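Local coordinates for protein putrescine aminotransferase (Halomonas elongata DSM 2581, PDB 6GWI) that probably transfers amino groups from amines such as putrescine to keto acceptors, using bound pyridoxal-5'-phosphate as a class-III aminotransferase, at residues B[142-147]-B[176-181]; B[203-208]-B[243-248]. One frame throughout, in Å; residues are numbered along the deposited sequence.

Contact 1 of 2, residues B[142-147]-B[176-181]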
ATOM      1  N   TRP B 142      20.110  -4.167  12.281  1.00 23.13           N
ATOM      2  CA  TRP B 142      20.128  -5.143  11.200  1.00 27.65           C
ATOM      3  C   TRP B 142      18.929  -6.079  11.271  1.00 17.54           C
ATOM      4  O   TRP B 142      18.540  -6.543  12.346  1.00 19.54           O
ATOM      5  CB  TRP B 142      21.422  -5.958  11.238  1.00 32.78           C
ATOM      6  CG  TRP B 142      22.590  -5.255  10.616  1.00 32.53           C
ATOM      7  CD1 TRP B 142      23.422  -4.358  11.222  1.00 26.24           C
ATOM      8  CD2 TRP B 142      23.061  -5.390   9.267  1.00 23.76           C
ATOM      9  NE1 TRP B 142      24.380  -3.927  10.338  1.00 31.64           N
ATOM     10  CE2 TRP B 142      24.182  -4.545   9.131  1.00 28.76           C
ATOM     11  CE3 TRP B 142      22.649  -6.143   8.164  1.00 23.31           C
ATOM     12  CZ2 TRP B 142      24.890  -4.432   7.937  1.00 26.25           C
ATOM     13  CZ3 TRP B 142      23.356  -6.030   6.980  1.00 25.57           C
ATOM     14  CH2 TRP B 142      24.462  -5.181   6.876  1.00 22.20           C
ATOM     15  N   ILE B 143      18.339  -6.347  10.109  1.00 20.00           N
ATOM     16  CA  ILE B 143      17.259  -7.315   9.963  1.00 25.47           C
ATOM     17  C   ILE B 143      17.817  -8.501   9.192  1.00 24.40           C
ATOM     18  O   ILE B 143      18.425  -8.321   8.130  1.00 22.46           O
ATOM     19  CB  ILE B 143      16.048  -6.726   9.219  1.00 33.11           C
ATOM     20  CG1 ILE B 143      15.673  -5.349   9.768  1.00 25.10           C
ATOM     21  CG2 ILE B 143      14.856  -7.687   9.288  1.00 29.20           C
ATOM     22  CD1 ILE B 143      15.110  -5.362  11.146  1.00 32.41           C
ATOM     23  N   ILE B 144      17.622  -9.700   9.719  1.00 22.19           N
ATOM     24  CA  ILE B 144      18.031 -10.920   9.034  1.00 22.72           C
ATOM     25  C   ILE B 144      16.791 -11.557   8.423  1.00 24.16           C
ATOM     26  O   ILE B 144      15.880 -11.982   9.141  1.00 21.73           O
ATOM     27  CB  ILE B 144      18.747 -11.897   9.970  1.00 24.65           C
ATOM     28  CG1 ILE B 144      19.998 -11.247  10.561  1.00 29.77           C
ATOM     29  CG2 ILE B 144      19.103 -13.166   9.219  1.00 19.54           C
ATOM     30  CD1 ILE B 144      20.578 -12.003  11.729  1.00 33.83           C
ATOM     31  N   GLY B 145      16.752 -11.610   7.091  1.00 24.27           N
ATOM     32  CA  GLY B 145      15.801 -12.415   6.367  1.00 28.90           C
ATOM     33  C   GLY B 145      16.456 -13.640   5.758  1.00 22.40           C
ATOM     34  O   GLY B 145      17.592 -13.999   6.074  1.00 24.06           O
ATOM     35  N   ARG B 146      15.721 -14.276   4.854  1.00 26.98           N
ATOM     36  CA  ARG B 146      16.202 -15.480   4.196  1.00 23.26           C
ATOM     37  C   ARG B 146      16.193 -15.299   2.687  1.00 26.97           C
ATOM     38  O   ARG B 146      15.350 -14.587   2.128  1.00 21.07           O
ATOM     39  CB  ARG B 146      15.356 -16.701   4.576  1.00 22.36           C
ATOM     40  CG  ARG B 146      15.348 -16.978   6.074  1.00 26.70           C
ATOM     41  CD  ARG B 146      14.539 -18.215   6.442  1.00 32.47           C
ATOM     42  NE  ARG B 146      13.161 -18.142   5.965  1.00 35.66           N
ATOM     43  CZ  ARG B 146      12.208 -19.010   6.292  1.00 28.57           C
ATOM     44  NH1 ARG B 146      12.472 -20.016   7.114  1.00 24.46           N
ATOM     45  NH2 ARG B 146      10.984 -18.862   5.804  1.00 30.13           N
ATOM     46  N   GLU B 147      17.163 -15.935   2.039  1.00 25.46           N
ATOM     47  CA  GLU B 147      17.164 -16.025   0.588  1.00 24.60           C
ATOM     48  C   GLU B 147      15.882 -16.698   0.109  1.00 28.89           C
ATOM     49  O   GLU B 147      15.362 -17.617   0.748  1.00 26.72           O
ATOM     50  CB  GLU B 147      18.401 -16.784   0.111  1.00 29.97           C
ATOM     51  CG  GLU B 147      19.686 -15.961   0.220  1.00 57.44           C
ATOM     52  CD  GLU B 147      19.721 -14.812  -0.782  1.00 71.82           C
ATOM     53  OE1 GLU B 147      18.948 -14.857  -1.767  1.00 79.41           O
ATOM     54  OE2 GLU B 147      20.531 -13.878  -0.603  1.00 68.42           O
ATOM     55  N   GLY B 176      21.048  -2.308   5.887  1.00 18.36           N
ATOM     56  CA  GLY B 176      20.995  -3.094   7.105  1.00 23.92           C
ATOM     57  C   GLY B 176      20.131  -4.332   7.061  1.00 22.95           C
ATOM     58  O   GLY B 176      19.578  -4.720   8.096  1.00 21.51           O
ATOM     59  N   ILE B 177      20.011  -4.980   5.902  1.00 19.11           N
ATOM     60  CA  ILE B 177      19.283  -6.240   5.766  1.00 23.42           C
ATOM     61  C   ILE B 177      20.271  -7.313   5.332  1.00 21.90           C
ATOM     62  O   ILE B 177      20.927  -7.169   4.291  1.00 25.13           O
ATOM     63  CB  ILE B 177      18.144  -6.153   4.738  1.00 24.46           C
ATOM     64  CG1 ILE B 177      17.316  -4.881   4.911  1.00 21.86           C
ATOM     65  CG2 ILE B 177      17.270  -7.406   4.828  1.00 19.56           C
ATOM     66  CD1 ILE B 177      16.691  -4.728   6.242  1.00 30.19           C
ATOM     67  N   ALA B 178      20.352  -8.399   6.095  1.00 20.37           N
ATOM     68  CA  ALA B 178      21.136  -9.571   5.731  1.00 27.71           C
ATOM     69  C   ALA B 178      20.205 -10.728   5.383  1.00 26.27           C
ATOM     70  O   ALA B 178      19.008 -10.699   5.678  1.00 25.03           O
ATOM     71  CB  ALA B 178      22.086  -9.974   6.862  1.00 27.10           C
ATOM     72  N   HIS B 179      20.765 -11.739   4.722  1.00 18.18           N
ATOM     73  CA  HIS B 179      19.991 -12.889   4.268  1.00 18.22           C
ATOM     74  C   HIS B 179      20.744 -14.187   4.506  1.00 31.57           C
ATOM     75  O   HIS B 179      21.912 -14.312   4.128  1.00 33.24           O
ATOM     76  CB  HIS B 179      19.628 -12.739   2.788  1.00 23.91           C
ATOM     77  CG  HIS B 179      18.716 -11.587   2.519  1.00 32.37           C
ATOM     78  ND1 HIS B 179      19.176 -10.331   2.187  1.00 35.35           N
ATOM     79  CD2 HIS B 179      17.367 -11.493   2.568  1.00 28.58           C
ATOM     80  CE1 HIS B 179      18.147  -9.516   2.029  1.00 27.69           C
ATOM     81  NE2 HIS B 179      17.038 -10.197   2.254  1.00 39.21           N
ATOM     82  N   ILE B 180      20.072 -15.141   5.145  1.00 27.22           N
ATOM     83  CA  ILE B 180      20.626 -16.462   5.390  1.00 28.47           C
ATOM     84  C   ILE B 180      19.934 -17.460   4.464  1.00 28.88           C
ATOM     85  O   ILE B 180      18.956 -17.143   3.785  1.00 22.71           O
ATOM     86  CB  ILE B 180      20.483 -16.889   6.866  1.00 28.09           C
ATOM     87  CG1 ILE B 180      19.003 -16.966   7.252  1.00 20.63           C
ATOM     88  CG2 ILE B 180      21.227 -15.915   7.766  1.00 23.72           C
ATOM     89  CD1 ILE B 180      18.749 -17.451   8.663  1.00 22.90           C
ATOM     90  N   ARG B 181      20.450 -18.685   4.450  1.00 22.36           N
ATOM     91  CA  ARG B 181      19.945 -19.723   3.565  1.00 30.17           C
ATOM     92  C   ARG B 181      18.525 -20.129   3.954  1.00 23.21           C
ATOM     93  O   ARG B 181      18.088 -19.957   5.096  1.00 28.29           O
ATOM     94  CB  ARG B 181      20.868 -20.940   3.609  1.00 32.49           C
ATOM     95  CG  ARG B 181      20.920 -21.606   4.977  1.00 40.42           C
ATOM     96  CD  ARG B 181      22.006 -22.666   5.044  1.00 54.46           C
ATOM     97  NE  ARG B 181      21.852 -23.695   4.021  1.00 49.31           N
ATOM     98  CZ  ARG B 181      22.716 -24.686   3.825  1.00 53.54           C
ATOM     99  NH1 ARG B 181      23.800 -24.780   4.582  1.00 38.89           N
ATOM    100  NH2 ARG B 181      22.499 -25.580   2.871  1.00 62.42           N
TER

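Contact 2 of 2, residues B[203-208]-B[243-248]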
ATOM      1  N   GLU B 203      21.031 -23.133  12.302  1.00 31.39           N
ATOM      2  CA  GLU B 203      22.349 -22.680  12.739  1.00 27.90           C
ATOM      3  C   GLU B 203      22.857 -21.532  11.877  1.00 29.18           C
ATOM      4  O   GLU B 203      23.657 -20.714  12.344  1.00 26.24           O
ATOM      5  CB  GLU B 203      23.342 -23.843  12.720  1.00 26.22           C
ATOM      6  CG  GLU B 203      24.760 -23.470  13.157  1.00 64.22           C
ATOM      7  CD  GLU B 203      24.806 -22.723  14.483  1.00 56.92           C
ATOM      8  OE1 GLU B 203      23.905 -22.927  15.323  1.00 51.02           O
ATOM      9  OE2 GLU B 203      25.752 -21.931  14.686  1.00 58.55           O
ATOM     10  N   ALA B 204      22.407 -21.455  10.621  1.00 30.66           N
ATOM     11  CA  ALA B 204      22.787 -20.336   9.766  1.00 28.75           C
ATOM     12  C   ALA B 204      22.353 -19.006  10.366  1.00 35.98           C
ATOM     13  O   ALA B 204      23.044 -17.996  10.195  1.00 30.66           O
ATOM     14  CB  ALA B 204      22.183 -20.505   8.371  1.00 28.50           C
ATOM     15  N   LEU B 205      21.214 -18.983  11.062  1.00 23.29           N
ATOM     16  CA  LEU B 205      20.784 -17.763  11.738  1.00 25.24           C
ATOM     17  C   LEU B 205      21.784 -17.353  12.812  1.00 28.15           C
ATOM     18  O   LEU B 205      22.208 -16.193  12.874  1.00 23.42           O
ATOM     19  CB  LEU B 205      19.396 -17.959  12.348  1.00 22.19           C
ATOM     20  CG  LEU B 205      18.893 -16.778  13.180  1.00 23.70           C
ATOM     21  CD1 LEU B 205      18.792 -15.519  12.311  1.00 21.72           C
ATOM     22  CD2 LEU B 205      17.557 -17.094  13.832  1.00 28.00           C
ATOM     23  N   GLU B 206      22.169 -18.294  13.677  1.00 29.60           N
ATOM     24  CA  GLU B 206      23.161 -17.984  14.699  1.00 32.31           C
ATOM     25  C   GLU B 206      24.452 -17.482  14.065  1.00 22.53           C
ATOM     26  O   GLU B 206      25.058 -16.517  14.546  1.00 25.73           O
ATOM     27  CB  GLU B 206      23.439 -19.213  15.564  1.00 41.17           C
ATOM     28  CG  GLU B 206      24.561 -18.999  16.569  1.00 41.51           C
ATOM     29  CD  GLU B 206      24.445 -19.899  17.785  1.00 39.36           C
ATOM     30  OE1 GLU B 206      24.177 -21.106  17.613  1.00 36.91           O
ATOM     31  OE2 GLU B 206      24.611 -19.394  18.917  1.00 41.40           O
ATOM     32  N   GLU B 207      24.892 -18.131  12.982  1.00 24.93           N
ATOM     33  CA  GLU B 207      26.110 -17.701  12.309  1.00 35.92           C
ATOM     34  C   GLU B 207      25.991 -16.256  11.846  1.00 27.20           C
ATOM     35  O   GLU B 207      26.912 -15.454  12.039  1.00 26.98           O
ATOM     36  CB  GLU B 207      26.402 -18.616  11.118  1.00 48.33           C
ATOM     37  CG  GLU B 207      26.673 -20.067  11.486  1.00 85.09           C
ATOM     38  CD  GLU B 207      26.667 -20.989  10.280  1.00112.46           C
ATOM     39  OE1 GLU B 207      27.006 -20.525   9.171  1.00119.04           O
ATOM     40  OE2 GLU B 207      26.324 -22.181  10.440  1.00136.50           O
ATOM     41  N   LYS B 208      24.851 -15.896  11.255  1.00 25.82           N
ATOM     42  CA  LYS B 208      24.691 -14.534  10.764  1.00 21.39           C
ATOM     43  C   LYS B 208      24.705 -13.543  11.922  1.00 27.66           C
ATOM     44  O   LYS B 208      25.327 -12.477  11.834  1.00 24.50           O
ATOM     45  CB  LYS B 208      23.386 -14.405   9.984  1.00 21.68           C
ATOM     46  CG  LYS B 208      23.329 -13.175   9.100  1.00 31.22           C
ATOM     47  CD  LYS B 208      24.259 -13.403   7.915  1.00 31.85           C
ATOM     48  CE  LYS B 208      25.033 -12.191   7.480  1.00 45.82           C
ATOM     49  NZ  LYS B 208      25.763 -12.541   6.226  1.00 43.76           N
ATOM     50  N   LYS B 243      13.876 -21.587  17.360  1.00 30.04           N
ATOM     51  CA  LYS B 243      13.493 -21.099  18.680  1.00 39.69           C
ATOM     52  C   LYS B 243      14.657 -21.206  19.653  1.00 35.99           C
ATOM     53  O   LYS B 243      14.818 -20.354  20.535  1.00 31.08           O
ATOM     54  CB  LYS B 243      12.290 -21.888  19.202  1.00 44.12           C
ATOM     55  CG  LYS B 243      11.007 -21.668  18.417  1.00 39.38           C
ATOM     56  CD  LYS B 243       9.774 -22.043  19.231  1.00 61.38           C
ATOM     57  CE  LYS B 243       9.665 -23.545  19.437  1.00 75.07           C
ATOM     58  NZ  LYS B 243       8.344 -23.925  20.017  1.00 67.77           N
ATOM     59  N   LYS B 244      15.475 -22.245  19.505  1.00 24.85           N
ATOM     60  CA  LYS B 244      16.644 -22.405  20.359  1.00 29.21           C
ATOM     61  C   LYS B 244      17.625 -21.257  20.162  1.00 28.17           C
ATOM     62  O   LYS B 244      18.158 -20.711  21.136  1.00 27.67           O
ATOM     63  CB  LYS B 244      17.300 -23.754  20.053  1.00 37.86           C
ATOM     64  CG  LYS B 244      18.200 -24.309  21.145  1.00 55.95           C
ATOM     65  CD  LYS B 244      18.345 -25.831  21.034  1.00 59.54           C
ATOM     66  CE  LYS B 244      19.122 -26.260  19.793  1.00 63.73           C
ATOM     67  NZ  LYS B 244      20.555 -25.856  19.854  1.00 78.97           N
ATOM     68  N   VAL B 245      17.843 -20.853  18.908  1.00 41.60           N
ATOM     69  CA  VAL B 245      18.774 -19.768  18.605  1.00 27.43           C
ATOM     70  C   VAL B 245      18.252 -18.438  19.137  1.00 33.83           C
ATOM     71  O   VAL B 245      18.993 -17.665  19.755  1.00 37.59           O
ATOM     72  CB  VAL B 245      19.026 -19.706  17.085  1.00 30.34           C
ATOM     73  CG1 VAL B 245      19.802 -18.444  16.694  1.00 27.61           C
ATOM     74  CG2 VAL B 245      19.761 -20.955  16.621  1.00 26.40           C
ATOM     75  N   LEU B 246      16.974 -18.144  18.888  1.00 24.09           N
ATOM     76  CA  LEU B 246      16.409 -16.862  19.294  1.00 25.23           C
ATOM     77  C   LEU B 246      16.405 -16.687  20.806  1.00 31.57           C
ATOM     78  O   LEU B 246      16.474 -15.555  21.299  1.00 37.31           O
ATOM     79  CB  LEU B 246      14.986 -16.731  18.758  1.00 30.62           C
ATOM     80  CG  LEU B 246      14.852 -16.756  17.237  1.00 62.44           C
ATOM     81  CD1 LEU B 246      13.383 -16.772  16.851  1.00 88.34           C
ATOM     82  CD2 LEU B 246      15.572 -15.579  16.597  1.00 66.12           C
ATOM     83  N   ALA B 247      16.295 -17.786  21.556  1.00 28.88           N
ATOM     84  CA  ALA B 247      16.319 -17.718  23.012  1.00 41.14           C
ATOM     85  C   ALA B 247      17.673 -17.268  23.542  1.00 46.18           C
ATOM     86  O   ALA B 247      17.749 -16.768  24.670  1.00 43.60           O
ATOM     87  CB  ALA B 247      15.964 -19.080  23.612  1.00 45.04           C
ATOM     88  N   LYS B 248      18.740 -17.462  22.770  1.00 41.16           N
ATOM     89  CA  LYS B 248      20.079 -17.098  23.211  1.00 36.27           C
ATOM     90  C   LYS B 248      20.389 -15.624  22.989  1.00 37.72           C
ATOM     91  O   LYS B 248      21.315 -15.102  23.620  1.00 31.64           O
ATOM     92  CB  LYS B 248      21.110 -17.962  22.477  1.00 48.39           C
ATOM     93  CG  LYS B 248      21.106 -19.417  22.918  1.00 58.79           C
ATOM     94  CD  LYS B 248      21.883 -20.320  21.967  1.00 62.51           C
ATOM     95  CE  LYS B 248      23.307 -19.844  21.740  1.00 69.92           C
ATOM     96  NZ  LYS B 248      24.132 -20.899  21.080  1.00 81.74           N
TER

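Contact 1 of 2, residues B[142-147]-B[176-181]
Ile-143 and Ile-177 lie side by side in neighbouring parallel strands; strand 177-180 lies at the edge of the parallel sheet of the large domain of a fold-type I PLP enzyme. Five backbone hydrogen bonds, alternating in direction, join the strands, the first from Ile-143 N to Gly-176 O (2.9 Å) and the last from Glu-147 N to Ile-180 O (2.8 Å). At the start, the indole of Trp-142 folds back over Gly-176, whose CA sits 3.7 Å from the centroid of the six-membered ring and 13° off its normal, a CH-pi contact. The same ring has Ala-178 N at its edge, in plane. On the face of Ile-143, the CD1 of Ile-177 reaches CB of Ile-143 at 3.6 Å, and helix 117-134 packs against both isoleucines. The face of Ile-144 and Arg-146 is organised round Ile-180. With chi1 at 62°, the CG1 of Ile-180 stands between its backbone N and carbonyl carbon and meets CG of Arg-146 at 3.8 Å, while CG2 turns to CG2 of Ile-144, also 3.8 Å away. Beyond this packing, the guanidinium of Arg-146 bonds Tyr-238 through NH1. His-179 NE2 hydrogen-bonds to Leu-160 O, and its CD2 edge approaches Arg-146 O. Beside CB of His-179 lies the carboxylate of Glu-147, turned 53° from the imidazole plane, with OE2 3.7 Å from that CB.

Contact 2 of 2, residues B[203-208]-B[243-248]
Glu-206 OE2 is gripped by two groups: the ammonium of Lys-248 across the contact and the hydroxyl of Tyr-249, just beyond the second segment. Lys-248 NZ lies on the syn lone pair of Glu-206 OE2, on the side of the other carboxylate oxygen, in a salt bridge of 2.7 Å; NZ stays 3.5 Å from Glu-206 OE1, so the bridge is one-sided. The two side chains meet at about a right angle. Glu-206 reaches over because CG stands opposite its backbone N (chi1 175°) and the chain beyond is extended, whereas Lys-248 bends at chi3 to bring its tip to the carboxylate. Glu-203 OE1 lies 2.9 Å from Glu-206 OE1; this second carboxylate would probably oppose the effect of the lysine, leaving the ionisation open. Away from the salt bridge, the contact is apolar. Val-245 directs CG1 at the other helix, where it touches the CB of Glu-206 at 3.9 Å and the CD2 of Leu-205 at the same distance. That CD2 also meets CD2 of Leu-246 at 3.7 Å, the two leucines crossing at about a right angle. The segment axes approach to 9.2 Å at 25°, close to parallel, and only 250 Å² is buried, which indicates a slender side-chain seam. Such side-by-side helices, 194-212 and 238-248, layered on one side of a parallel sheet, are characteristic of the alpha/beta large domain of fold-type I PLP enzymes.

How the contacts relate
The two contacts are successive layers of one alpha/beta unit, their centres about 13 Å apart. Helix 194-212 covers the strands of contact 1, and helix 238-248 packs beside it in contact 2: Ile-180 CG2 packs on Lys-208 CB at 3.4 Å, and Ile-180 CD1 on Leu-205 CA at 3.7 Å. Contact 1 is partly buried, with Glu-147 exposed; contact 2 is buried, with exposed Lys-248 at its margin. Their chemistry differs accordingly. Backbone hydrogen bonding dominates between the strands, which bury 617 Å²; the helices bury less than half of that and rely mainly on side chains, a leucine-valine seam with a salt bridge. In contact 1 the Arg-146 side chain comes to about 9 Å from PLP.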